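Local coordinates for protein cellobiose 2-epimerase (Caldibacillus thermoamylovorans, PDB 5ZHB) that catalyses the reversible epimerisation of cellobiose at C2 of its reducing-end glucose, giving 4-O-beta-glucosyl-mannose, at residues L17-K22 against R365-P370; L121-R126 against Y193-R198; S238-K243 against E294-K299; E311-F316 against R334-V339. All blocks are in the same frame, centred on the assembly; numbering follows the deposited sequence.

Contact 1. Residues L17-K22 against R365-P370; sequences LPFWAK and REIAGP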
# COMPACT_ATOMS: atom_id res chain seq x y z
N LEU A 17 13.49 6.14 -8.24
CA LEU A 17 14.10 6.68 -7.04
C LEU A 17 14.77 8.04 -7.25
O LEU A 17 14.62 8.91 -6.40
CB LEU A 17 15.03 5.64 -6.44
CG LEU A 17 14.35 4.33 -6.04
CD1 LEU A 17 15.35 3.32 -5.56
CD2 LEU A 17 13.29 4.58 -4.98
N PRO A 18 15.51 8.32 -8.35
CA PRO A 18 15.98 9.69 -8.61
C PRO A 18 14.87 10.74 -8.67
O PRO A 18 15.07 11.87 -8.24
CB PRO A 18 16.75 9.59 -9.95
CG PRO A 18 17.15 8.13 -10.03
CD PRO A 18 16.03 7.34 -9.32
N PHE A 19 13.69 10.40 -9.22
CA PHE A 19 12.61 11.37 -9.27
C PHE A 19 12.19 11.80 -7.86
O PHE A 19 12.08 13.00 -7.57
CB PHE A 19 11.41 10.80 -10.03
CG PHE A 19 10.12 11.58 -9.83
CD1 PHE A 19 9.25 11.29 -8.78
CD2 PHE A 19 9.76 12.58 -10.73
CE1 PHE A 19 8.08 12.01 -8.62
CE2 PHE A 19 8.60 13.29 -10.57
CZ PHE A 19 7.73 12.98 -9.55
N TRP A 20 12.00 10.82 -6.97
CA TRP A 20 11.62 11.05 -5.59
C TRP A 20 12.72 11.78 -4.81
O TRP A 20 12.41 12.65 -4.00
CB TRP A 20 11.20 9.71 -4.95
CG TRP A 20 9.89 9.27 -5.54
CD1 TRP A 20 9.65 8.41 -6.56
CD2 TRP A 20 8.63 9.87 -5.22
NE1 TRP A 20 8.32 8.39 -6.87
CE2 TRP A 20 7.67 9.29 -6.07
CE3 TRP A 20 8.23 10.82 -4.28
CZ2 TRP A 20 6.32 9.63 -5.98
CZ3 TRP A 20 6.90 11.17 -4.20
CH2 TRP A 20 5.97 10.60 -5.06
N ALA A 21 13.99 11.46 -5.06
CA ALA A 21 15.11 12.18 -4.45
C ALA A 21 15.11 13.67 -4.82
O ALA A 21 15.48 14.48 -3.97
CB ALA A 21 16.42 11.54 -4.82
N LYS A 22 14.66 14.03 -6.03
CA LYS A 22 14.58 15.42 -6.45
C LYS A 22 13.47 16.17 -5.69
O LYS A 22 13.32 17.38 -5.87
CB LYS A 22 14.38 15.53 -7.97
CG LYS A 22 15.61 15.28 -8.85
CD LYS A 22 15.39 15.30 -10.36
CE LYS A 22 15.02 13.95 -10.97
NZ LYS A 22 13.99 13.96 -12.03
N ARG A 365 -3.72 13.81 -14.06
CA ARG A 365 -3.76 13.80 -12.61
C ARG A 365 -2.33 13.94 -12.14
O ARG A 365 -1.42 13.67 -12.91
CB ARG A 365 -4.25 12.43 -12.11
CG ARG A 365 -5.75 12.23 -12.25
CD ARG A 365 -6.25 11.29 -11.18
NE ARG A 365 -6.05 11.92 -9.87
CZ ARG A 365 -6.60 11.46 -8.77
NH1 ARG A 365 -7.47 10.47 -8.85
NH2 ARG A 365 -6.30 12.01 -7.60
N GLU A 366 -2.16 14.33 -10.88
CA GLU A 366 -0.84 14.58 -10.31
C GLU A 366 0.04 13.33 -10.36
O GLU A 366 -0.42 12.20 -10.27
CB GLU A 366 -0.99 15.14 -8.90
CG GLU A 366 -1.38 14.12 -7.83
CD GLU A 366 -2.87 13.97 -7.63
OE1 GLU A 366 -3.67 14.25 -8.55
OE2 GLU A 366 -3.25 13.63 -6.49
N ILE A 367 1.36 13.56 -10.45
CA ILE A 367 2.36 12.52 -10.50
C ILE A 367 2.84 12.20 -9.10
O ILE A 367 3.33 11.11 -8.84
CB ILE A 367 3.56 12.96 -11.37
CG1 ILE A 367 3.13 13.42 -12.71
CG2 ILE A 367 4.61 11.85 -11.48
CD1 ILE A 367 2.13 12.49 -13.38
N ALA A 368 2.77 13.18 -8.21
CA ALA A 368 3.17 12.99 -6.84
C ALA A 368 2.26 13.82 -5.96
O ALA A 368 1.97 14.99 -6.27
CB ALA A 368 4.62 13.36 -6.65
N GLY A 369 1.85 13.22 -4.84
CA GLY A 369 1.04 13.91 -3.87
C GLY A 369 0.54 12.98 -2.78
O GLY A 369 1.01 11.86 -2.66
N PRO A 370 -0.44 13.43 -1.97
CA PRO A 370 -0.87 12.67 -0.81
C PRO A 370 -1.25 11.23 -1.13
O PRO A 370 -1.11 10.39 -0.26
CB PRO A 370 -2.07 13.49 -0.29
CG PRO A 370 -1.74 14.90 -0.74
CD PRO A 370 -1.17 14.69 -2.13

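Contact 2. Residues L121-R126 against Y193-R198; sequences LTEYYR and YTNLYR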
# COMPACT_ATOMS: atom_id res chain seq x y z
N LEU A 121 7.98 2.31 9.88
CA LEU A 121 8.90 2.38 11.02
C LEU A 121 9.60 1.05 11.22
O LEU A 121 10.79 1.02 11.51
CB LEU A 121 8.14 2.81 12.28
CG LEU A 121 7.73 4.29 12.35
CD1 LEU A 121 6.67 4.46 13.40
CD2 LEU A 121 8.91 5.18 12.65
N THR A 122 8.88 -0.07 11.02
CA THR A 122 9.48 -1.39 11.13
C THR A 122 10.48 -1.59 9.99
O THR A 122 11.57 -2.09 10.25
CB THR A 122 8.42 -2.49 11.23
OG1 THR A 122 7.53 -2.49 10.12
CG2 THR A 122 7.61 -2.34 12.50
N GLU A 123 10.17 -1.12 8.77
CA GLU A 123 11.10 -1.27 7.67
C GLU A 123 12.39 -0.47 7.94
O GLU A 123 13.50 -0.93 7.68
CB GLU A 123 10.47 -0.82 6.36
CG GLU A 123 11.24 -1.23 5.11
CD GLU A 123 11.28 -2.74 4.86
OE1 GLU A 123 10.51 -3.53 5.46
OE2 GLU A 123 12.14 -3.10 4.05
N TYR A 124 12.24 0.74 8.49
CA TYR A 124 13.39 1.56 8.81
C TYR A 124 14.20 0.85 9.89
O TYR A 124 15.43 0.84 9.85
CB TYR A 124 12.89 2.94 9.22
CG TYR A 124 14.01 3.93 9.53
CD1 TYR A 124 14.79 4.45 8.52
CD2 TYR A 124 14.20 4.41 10.83
CE1 TYR A 124 15.77 5.39 8.79
CE2 TYR A 124 15.19 5.33 11.11
CZ TYR A 124 15.98 5.82 10.09
OH TYR A 124 16.96 6.76 10.33
N TYR A 125 13.50 0.22 10.84
CA TYR A 125 14.19 -0.50 11.89
C TYR A 125 15.01 -1.64 11.28
O TYR A 125 16.13 -1.89 11.70
CB TYR A 125 13.19 -0.97 12.94
CG TYR A 125 13.86 -1.71 14.08
CD1 TYR A 125 14.50 -1.02 15.12
CD2 TYR A 125 13.91 -3.09 14.09
CE1 TYR A 125 15.11 -1.70 16.16
CE2 TYR A 125 14.54 -3.78 15.11
CZ TYR A 125 15.12 -3.09 16.16
OH TYR A 125 15.70 -3.81 17.16
N ARG A 126 14.47 -2.31 10.26
CA ARG A 126 15.19 -3.42 9.65
C ARG A 126 16.58 -2.98 9.20
O ARG A 126 17.52 -3.77 9.28
CB ARG A 126 14.42 -4.07 8.48
CG ARG A 126 13.14 -4.71 8.96
CD ARG A 126 12.25 -5.24 7.86
NE ARG A 126 12.85 -6.40 7.20
CZ ARG A 126 12.42 -6.93 6.08
NH1 ARG A 126 11.41 -6.40 5.41
NH2 ARG A 126 13.05 -7.99 5.59
N TYR A 193 1.42 -5.31 10.29
CA TYR A 193 1.68 -6.26 11.36
C TYR A 193 2.59 -7.38 10.89
O TYR A 193 3.38 -7.86 11.70
CB TYR A 193 0.38 -6.87 11.88
CG TYR A 193 -0.44 -5.99 12.81
CD1 TYR A 193 -0.14 -4.64 12.99
CD2 TYR A 193 -1.51 -6.52 13.52
CE1 TYR A 193 -0.88 -3.85 13.85
CE2 TYR A 193 -2.25 -5.75 14.40
CZ TYR A 193 -1.93 -4.41 14.58
OH TYR A 193 -2.70 -3.65 15.42
N THR A 194 2.47 -7.81 9.62
CA THR A 194 3.44 -8.74 9.04
C THR A 194 4.86 -8.22 9.22
O THR A 194 5.76 -8.98 9.64
CB THR A 194 3.13 -8.98 7.57
OG1 THR A 194 1.82 -9.52 7.59
CG2 THR A 194 4.07 -9.98 6.91
N ASN A 195 5.08 -6.94 8.92
CA ASN A 195 6.41 -6.34 8.97
C ASN A 195 6.89 -6.19 10.41
O ASN A 195 8.10 -6.33 10.69
CB ASN A 195 6.44 -5.04 8.16
CG ASN A 195 7.72 -4.87 7.38
OD1 ASN A 195 8.21 -5.81 6.74
ND2 ASN A 195 8.30 -3.67 7.43
N LEU A 196 5.94 -5.93 11.32
CA LEU A 196 6.26 -5.78 12.74
C LEU A 196 6.76 -7.12 13.27
O LEU A 196 7.76 -7.19 13.98
CB LEU A 196 5.06 -5.25 13.51
CG LEU A 196 5.25 -5.02 15.02
CD1 LEU A 196 6.43 -4.10 15.36
CD2 LEU A 196 3.99 -4.46 15.64
N TYR A 197 6.08 -8.21 12.87
CA TYR A 197 6.42 -9.54 13.37
C TYR A 197 7.80 -9.96 12.86
O TYR A 197 8.51 -10.68 13.55
CB TYR A 197 5.31 -10.52 12.99
CG TYR A 197 5.49 -11.86 13.68
CD1 TYR A 197 5.04 -12.07 14.98
CD2 TYR A 197 6.22 -12.87 13.07
CE1 TYR A 197 5.25 -13.27 15.62
CE2 TYR A 197 6.41 -14.10 13.69
CZ TYR A 197 5.93 -14.29 14.97
OH TYR A 197 6.15 -15.49 15.57
N ARG A 198 8.20 -9.50 11.66
CA ARG A 198 9.54 -9.74 11.16
C ARG A 198 10.58 -9.19 12.14
O ARG A 198 11.70 -9.67 12.19
CB ARG A 198 9.81 -9.10 9.79
CG ARG A 198 9.03 -9.72 8.64
CD ARG A 198 9.43 -9.04 7.33
NE ARG A 198 8.92 -9.73 6.14
CZ ARG A 198 7.82 -9.43 5.44
NH1 ARG A 198 7.14 -8.30 5.64
NH2 ARG A 198 7.40 -10.30 4.55
O HOH W 1 8.37 -4.71 4.21

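Contact 3. Residues S238-K243 against E294-K299; sequences SIIDLK and ENENGK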
# COMPACT_ATOMS: atom_id res chain seq x y z
N SER A 238 -21.38 -7.24 3.52
CA SER A 238 -21.01 -6.33 2.46
C SER A 238 -22.21 -5.46 2.07
O SER A 238 -23.33 -5.93 1.99
CB SER A 238 -20.43 -7.11 1.32
OG SER A 238 -20.35 -6.31 0.15
N ILE A 239 -21.98 -4.16 1.82
CA ILE A 239 -23.08 -3.24 1.59
C ILE A 239 -23.05 -2.63 0.20
O ILE A 239 -23.92 -1.83 -0.11
CB ILE A 239 -23.13 -2.14 2.67
CG1 ILE A 239 -21.84 -1.33 2.73
CG2 ILE A 239 -23.47 -2.75 4.02
CD1 ILE A 239 -21.93 -0.08 3.59
N ILE A 240 -22.04 -2.96 -0.62
CA ILE A 240 -21.95 -2.41 -1.96
C ILE A 240 -21.52 -3.52 -2.91
O ILE A 240 -20.73 -4.40 -2.54
CB ILE A 240 -20.98 -1.20 -2.05
CG1 ILE A 240 -21.30 -0.11 -1.03
CG2 ILE A 240 -20.96 -0.62 -3.47
CD1 ILE A 240 -22.54 0.72 -1.35
N ASP A 241 -22.05 -3.48 -4.12
CA ASP A 241 -21.64 -4.42 -5.15
C ASP A 241 -20.41 -3.84 -5.86
O ASP A 241 -20.57 -3.13 -6.85
CB ASP A 241 -22.77 -4.68 -6.14
CG ASP A 241 -22.38 -5.55 -7.32
OD1 ASP A 241 -21.36 -6.26 -7.20
OD2 ASP A 241 -23.07 -5.47 -8.36
N LEU A 242 -19.21 -4.07 -5.30
CA LEU A 242 -17.98 -3.45 -5.80
C LEU A 242 -16.84 -4.46 -5.76
O LEU A 242 -16.59 -5.11 -4.76
CB LEU A 242 -17.59 -2.21 -5.00
CG LEU A 242 -16.28 -1.50 -5.39
CD1 LEU A 242 -16.28 -0.98 -6.79
CD2 LEU A 242 -16.02 -0.36 -4.41
N LYS A 243 -16.16 -4.60 -6.89
CA LYS A 243 -14.97 -5.42 -6.97
C LYS A 243 -13.81 -4.51 -7.38
O LYS A 243 -13.96 -3.78 -8.34
CB LYS A 243 -15.08 -6.48 -8.06
CG LYS A 243 -15.92 -7.68 -7.70
CD LYS A 243 -17.37 -7.60 -8.09
CE LYS A 243 -17.97 -8.97 -7.89
NZ LYS A 243 -19.41 -8.91 -8.12
N GLU A 294 -12.09 -1.23 -11.50
CA GLU A 294 -13.17 -1.58 -10.59
C GLU A 294 -14.36 -2.07 -11.41
O GLU A 294 -14.49 -1.71 -12.59
CB GLU A 294 -13.73 -0.39 -9.82
CG GLU A 294 -12.88 0.05 -8.64
CD GLU A 294 -13.42 1.35 -8.04
OE1 GLU A 294 -14.23 2.04 -8.68
OE2 GLU A 294 -13.00 1.65 -6.92
N ASN A 295 -15.21 -2.85 -10.75
CA ASN A 295 -16.50 -3.24 -11.30
C ASN A 295 -17.58 -2.94 -10.25
O ASN A 295 -17.64 -3.56 -9.21
CB ASN A 295 -16.46 -4.68 -11.80
CG ASN A 295 -17.79 -5.12 -12.39
OD1 ASN A 295 -18.81 -4.44 -12.27
ND2 ASN A 295 -17.76 -6.25 -13.07
N GLU A 296 -18.33 -1.87 -10.51
CA GLU A 296 -19.30 -1.36 -9.58
C GLU A 296 -20.68 -1.62 -10.17
O GLU A 296 -20.99 -1.12 -11.25
CB GLU A 296 -19.16 0.14 -9.32
CG GLU A 296 -20.00 0.59 -8.13
CD GLU A 296 -19.60 1.98 -7.64
OE1 GLU A 296 -18.93 2.72 -8.38
OE2 GLU A 296 -19.92 2.31 -6.50
N ASN A 297 -21.49 -2.39 -9.44
CA ASN A 297 -22.76 -2.84 -9.97
C ASN A 297 -22.39 -3.69 -11.19
O ASN A 297 -21.50 -4.54 -11.09
CB ASN A 297 -23.70 -1.64 -10.11
CG ASN A 297 -23.81 -0.88 -8.80
OD1 ASN A 297 -23.61 0.34 -8.76
ND2 ASN A 297 -24.11 -1.59 -7.72
N GLY A 298 -22.95 -3.40 -12.36
CA GLY A 298 -22.51 -4.12 -13.54
C GLY A 298 -21.31 -3.48 -14.24
O GLY A 298 -20.74 -4.07 -15.16
N LYS A 299 -20.91 -2.27 -13.83
CA LYS A 299 -20.16 -1.38 -14.70
C LYS A 299 -18.67 -1.42 -14.38
O LYS A 299 -18.25 -1.18 -13.25
CB LYS A 299 -20.75 0.03 -14.60
CG LYS A 299 -22.18 0.09 -15.13
CD LYS A 299 -23.12 1.08 -14.45
CE LYS A 299 -22.78 2.51 -14.73
NZ LYS A 299 -24.00 3.32 -14.68
O HOH W 2 -20.39 -7.31 -11.02

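Contact 4. Residues E311-F316 against R334-V339; sequences EAMVGF and RIWDYV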
# COMPACT_ATOMS: atom_id res chain seq x y z
N GLU A 311 0.78 -4.16 -8.55
CA GLU A 311 0.30 -5.18 -7.61
C GLU A 311 -0.07 -6.45 -8.38
O GLU A 311 0.13 -7.55 -7.87
CB GLU A 311 -0.86 -4.72 -6.74
CG GLU A 311 -0.47 -3.60 -5.77
CD GLU A 311 0.63 -3.89 -4.80
OE1 GLU A 311 0.84 -5.08 -4.51
OE2 GLU A 311 1.33 -2.92 -4.35
N ALA A 312 -0.65 -6.32 -9.56
CA ALA A 312 -0.96 -7.51 -10.36
C ALA A 312 0.33 -8.24 -10.76
O ALA A 312 0.40 -9.47 -10.71
CB ALA A 312 -1.78 -7.11 -11.56
N MET A 313 1.38 -7.48 -11.12
CA MET A 313 2.64 -8.13 -11.49
C MET A 313 3.19 -8.91 -10.29
O MET A 313 3.62 -10.06 -10.44
CB MET A 313 3.69 -7.15 -12.06
CG MET A 313 3.37 -6.73 -13.47
SD MET A 313 4.54 -5.59 -14.26
CE MET A 313 4.28 -4.02 -13.42
N VAL A 314 3.12 -8.34 -9.08
CA VAL A 314 3.69 -9.04 -7.94
C VAL A 314 2.82 -10.26 -7.62
O VAL A 314 3.33 -11.35 -7.42
CB VAL A 314 3.90 -8.13 -6.71
CG1 VAL A 314 4.42 -8.92 -5.51
CG2 VAL A 314 4.83 -6.97 -7.05
N GLY A 315 1.50 -10.07 -7.56
CA GLY A 315 0.61 -11.12 -7.10
C GLY A 315 0.62 -12.28 -8.09
O GLY A 315 0.61 -13.43 -7.67
N PHE A 316 0.70 -11.95 -9.38
CA PHE A 316 0.74 -12.97 -10.42
C PHE A 316 2.05 -13.74 -10.37
O PHE A 316 2.03 -14.97 -10.54
CB PHE A 316 0.43 -12.36 -11.78
CG PHE A 316 -1.02 -11.97 -12.06
CD1 PHE A 316 -2.11 -12.54 -11.40
CD2 PHE A 316 -1.29 -11.05 -13.04
CE1 PHE A 316 -3.41 -12.16 -11.71
CE2 PHE A 316 -2.59 -10.69 -13.37
CZ PHE A 316 -3.64 -11.22 -12.68
N ARG A 334 3.00 -9.36 -20.02
CA ARG A 334 2.14 -8.49 -20.79
C ARG A 334 1.77 -7.21 -20.02
O ARG A 334 1.65 -6.14 -20.61
CB ARG A 334 0.84 -9.19 -21.20
CG ARG A 334 1.13 -10.36 -22.13
CD ARG A 334 -0.16 -11.12 -22.42
NE ARG A 334 -0.97 -10.35 -23.36
CZ ARG A 334 -2.28 -10.15 -23.36
NH1 ARG A 334 -3.07 -10.63 -22.41
NH2 ARG A 334 -2.80 -9.43 -24.33
N ILE A 335 1.61 -7.30 -18.69
CA ILE A 335 1.40 -6.07 -17.93
C ILE A 335 2.64 -5.19 -18.07
O ILE A 335 2.52 -3.98 -18.23
CB ILE A 335 1.11 -6.36 -16.44
CG1 ILE A 335 -0.14 -7.21 -16.27
CG2 ILE A 335 1.00 -5.04 -15.66
CD1 ILE A 335 -0.21 -7.87 -14.90
N TRP A 336 3.82 -5.78 -17.96
CA TRP A 336 5.03 -4.99 -18.00
C TRP A 336 5.16 -4.27 -19.33
O TRP A 336 5.46 -3.07 -19.37
CB TRP A 336 6.24 -5.86 -17.72
CG TRP A 336 7.53 -5.08 -17.75
CD1 TRP A 336 8.64 -5.42 -18.47
CD2 TRP A 336 7.87 -3.89 -17.01
NE1 TRP A 336 9.64 -4.51 -18.25
CE2 TRP A 336 9.20 -3.57 -17.34
CE3 TRP A 336 7.19 -3.06 -16.11
CZ2 TRP A 336 9.87 -2.48 -16.81
CZ3 TRP A 336 7.86 -1.97 -15.57
CH2 TRP A 336 9.18 -1.70 -15.90
N ASP A 337 4.89 -4.97 -20.44
CA ASP A 337 4.89 -4.32 -21.74
C ASP A 337 3.92 -3.15 -21.82
O ASP A 337 4.23 -2.12 -22.41
CB ASP A 337 4.52 -5.25 -22.88
CG ASP A 337 5.75 -5.78 -23.57
OD1 ASP A 337 6.52 -4.92 -24.09
OD2 ASP A 337 5.96 -7.01 -23.52
N TYR A 338 2.71 -3.36 -21.32
CA TYR A 338 1.74 -2.28 -21.28
C TYR A 338 2.31 -1.09 -20.50
O TYR A 338 2.18 0.06 -20.94
CB TYR A 338 0.44 -2.73 -20.64
CG TYR A 338 -0.59 -1.63 -20.61
CD1 TYR A 338 -1.51 -1.45 -21.64
CD2 TYR A 338 -0.65 -0.76 -19.53
CE1 TYR A 338 -2.43 -0.41 -21.61
CE2 TYR A 338 -1.54 0.29 -19.51
CZ TYR A 338 -2.44 0.46 -20.54
OH TYR A 338 -3.30 1.50 -20.43
N VAL A 339 2.86 -1.38 -19.31
CA VAL A 339 3.37 -0.37 -18.39
C VAL A 339 4.49 0.44 -19.05
O VAL A 339 4.54 1.66 -18.91
CB VAL A 339 3.83 -0.98 -17.05
CG1 VAL A 339 4.63 0.00 -16.21
CG2 VAL A 339 2.65 -1.47 -16.23

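Contact 1. Residues L17-K22 against R365-P370
Trp-20 and Phe-19, neighbours near the end of helix 2-21, reach out to Ile-367 and Ala-368 in the loop that precedes helix 375-387. Trp-20 starts with CG anti to its carbonyl carbon (chi1 -70°), a torsion that lets the far edge of the indole meet the loop. The pyrrole carbon CD1, next to CG, lies at the edge of the Phe-19 ring, in that ring's plane, while Phe-19 CD1 returns the contact 3.5 Å above the indole plane, near the rim. NE1 donates to the carboxylate of Glu-351, which satisfies the one polar atom of this buried side chain. At the tip, CH2 of Trp-20 comes within 3.5 Å of Ala-368 CB, and CZ3 of the indole follows at 4.0 Å from that methyl. A side chain as short as alanine suits a position where the end of an indole presses so closely. Beside it Phe-19 CZ meets Ile-367 CG2 at 3.8 Å, the two side chains crossing at about a right angle, and the Ala-368 methyl lies at the edge of the phenyl ring. An alanine in place of Trp-20 would probably open a gap in front of Ala-368 and leave Glu-351 without its indole donor. The loop is itself fixed to strand 34-35, where Ile-367 and Ala-368 both face Val-35 in a classic beta bulge.

Contact 2. Residues L121-R126 against Y193-R198
Asn-195 of helix 183-199 points toward helix 111-128 and bonds to both Thr-122 and Glu-123. Its ND2 donates to Glu-123 OE1 at 3.0 Å (160°); OE1 lies in the amide plane of Asn-195 and accepts through its anti lone pair. The bond from ND2 to Thr-122 OG1, also 3.0 Å, is more bent (136°). Thr-122 OG1 bonds back to Val-118 O of its own helix as well. Asparagine suits this buried place because its OD1 can accept while ND2 donates: OD1 takes a bond from Arg-198 NH1 at 2.9 Å and another from a water that also donates to Glu-123 OE1. A leucine here would probably leave Glu-123 and Arg-198 each short of a partner and break the polar link between the helices. One residue on, Leu-196 CD1 packs on the Thr-122 methyl CG2 at 3.6 Å. Arg-198 then lays its CD 3.8 Å over one face of the Arg-126 guanidinium. Glu-123, bonded to Arg-126 NH1 and to Arg-64, and Asp-257, paired with Arg-198, probably offset the two positive charges. The two helix segments run 29° from parallel, with helix 49-66 next to Glu-123 and helix 245-262 next to Arg-198.

Contact 3. Residues S238-K243 against E294-K299
A short antiparallel ladder joins Asp-241, Leu-242 and Lys-243 to Asn-295, Glu-296 and Asn-297, placing strand 242-244 at the margin of a four-stranded sheet beside the hairpin of strands 294-296 and 299-305. Lys-243 and Asn-295 form a hydrogen-bonded pair: Lys-243 N reaches Asn-295 O at 2.9 Å, and Asn-295 N returns to Lys-243 O at the same 2.9 Å, in the carbonyl plane. Leu-242 and Glu-296 make the non-hydrogen-bonded pair between these bonds and a third, from Asn-297 N to Asp-241 O, which is 2.8 Å long and nearly straight (175°). Asp-241 is the centre of an inverse gamma turn, and Asn-297, with its positive phi (62°), begins the bend of the type II' turn from Glu-296 to Lys-299, a position where asparagine is well tolerated. On the Leu-242 face, CG anti to the backbone N (chi1 177°) carries CD1 of Leu-242 across to the opposite strand, where it lies 3.9 Å from Glu-294 CD and 4.0 Å from Glu-296 CB. Leucine thus rests on the side of the Glu-294 chain, up to its carboxylate carbon, and on CB of Glu-296, while Phe-231 and Val-230 also touch it. On the other face Lys-243 NZ forms a salt bridge with Asp-241 OD1, its hydrogen bond weak at 3.4 Å. Backbone bonds therefore carry most of this surface contact, and charged or polar side chains suit its solvent-facing rim.

Contact 4. Residues E311-F316 against R334-V339
Met-313 and Ile-335 lie alongside one another, their side chains running antiparallel, where helix 306-323 packs on helix 326-343. The methionine is the larger bump: with CG anti to its carbonyl carbon (chi1 -75°) it extends over the partner helix and fills a hollow walled by Ile-335, Trp-336 and Val-339. Its CG lies 3.6 Å from Ile-335 CG2. Further out, SD of Met-313 rests against the start of the Trp-336 side chain, 3.9 Å from CB, and lies 5.4 Å from the centroid of the six-membered ring in an oblique Met-aromatic contact. The bend at chi3 sets Met-313 CE among the three walls, 4.1 Å from Val-339 CG2. A flexible, unbranched chain suits this uneven groove, since each bond can follow its walls. Ile-335 answers with a bump of its own: CD1 enters the hollow between Ala-312 and Phe-316, one helical turn apart, 3.8 Å from Ala-312 CB and 3.8 Å from Phe-316 CD2. The small alanine makes room for that methyl, and the phenyl ring meets it edge-on. Every one of the six touching residues is buried. The two helix segments are antiparallel, 161° apart with axes 10.1 Å from each other, as in a helical hairpin. Phe-380 and Phe-384 of helix 375-387 cover Met-313, Ile-249 of helix 245-262 lies against Ala-312 and Phe-316, and Trp-336 bonds to Glu-7 of helix 2-21.

Overall arrangement
Near the N terminus, helix 2-21 supplies the first half of contact 1, whose second half comes only just before the last helix; this closure spans nearly the whole chain, and the other three contacts are nested inside it. They follow in series without crossing: contact 2 joins helices 111-128 and 183-199, contact 3 pairs strand 242-244 with strand 294-296, and contact 4 closes the short hairpin of helices 306-323 and 326-343. Contacts 2 and 3 lie on opposite sides of the chain's centre, their centres about 33 Å apart. Together the four contacts tie neighbouring parts of the ring of helical hairpins expected of an (alpha/alpha)6 barrel, with contact 1 bringing its ends together.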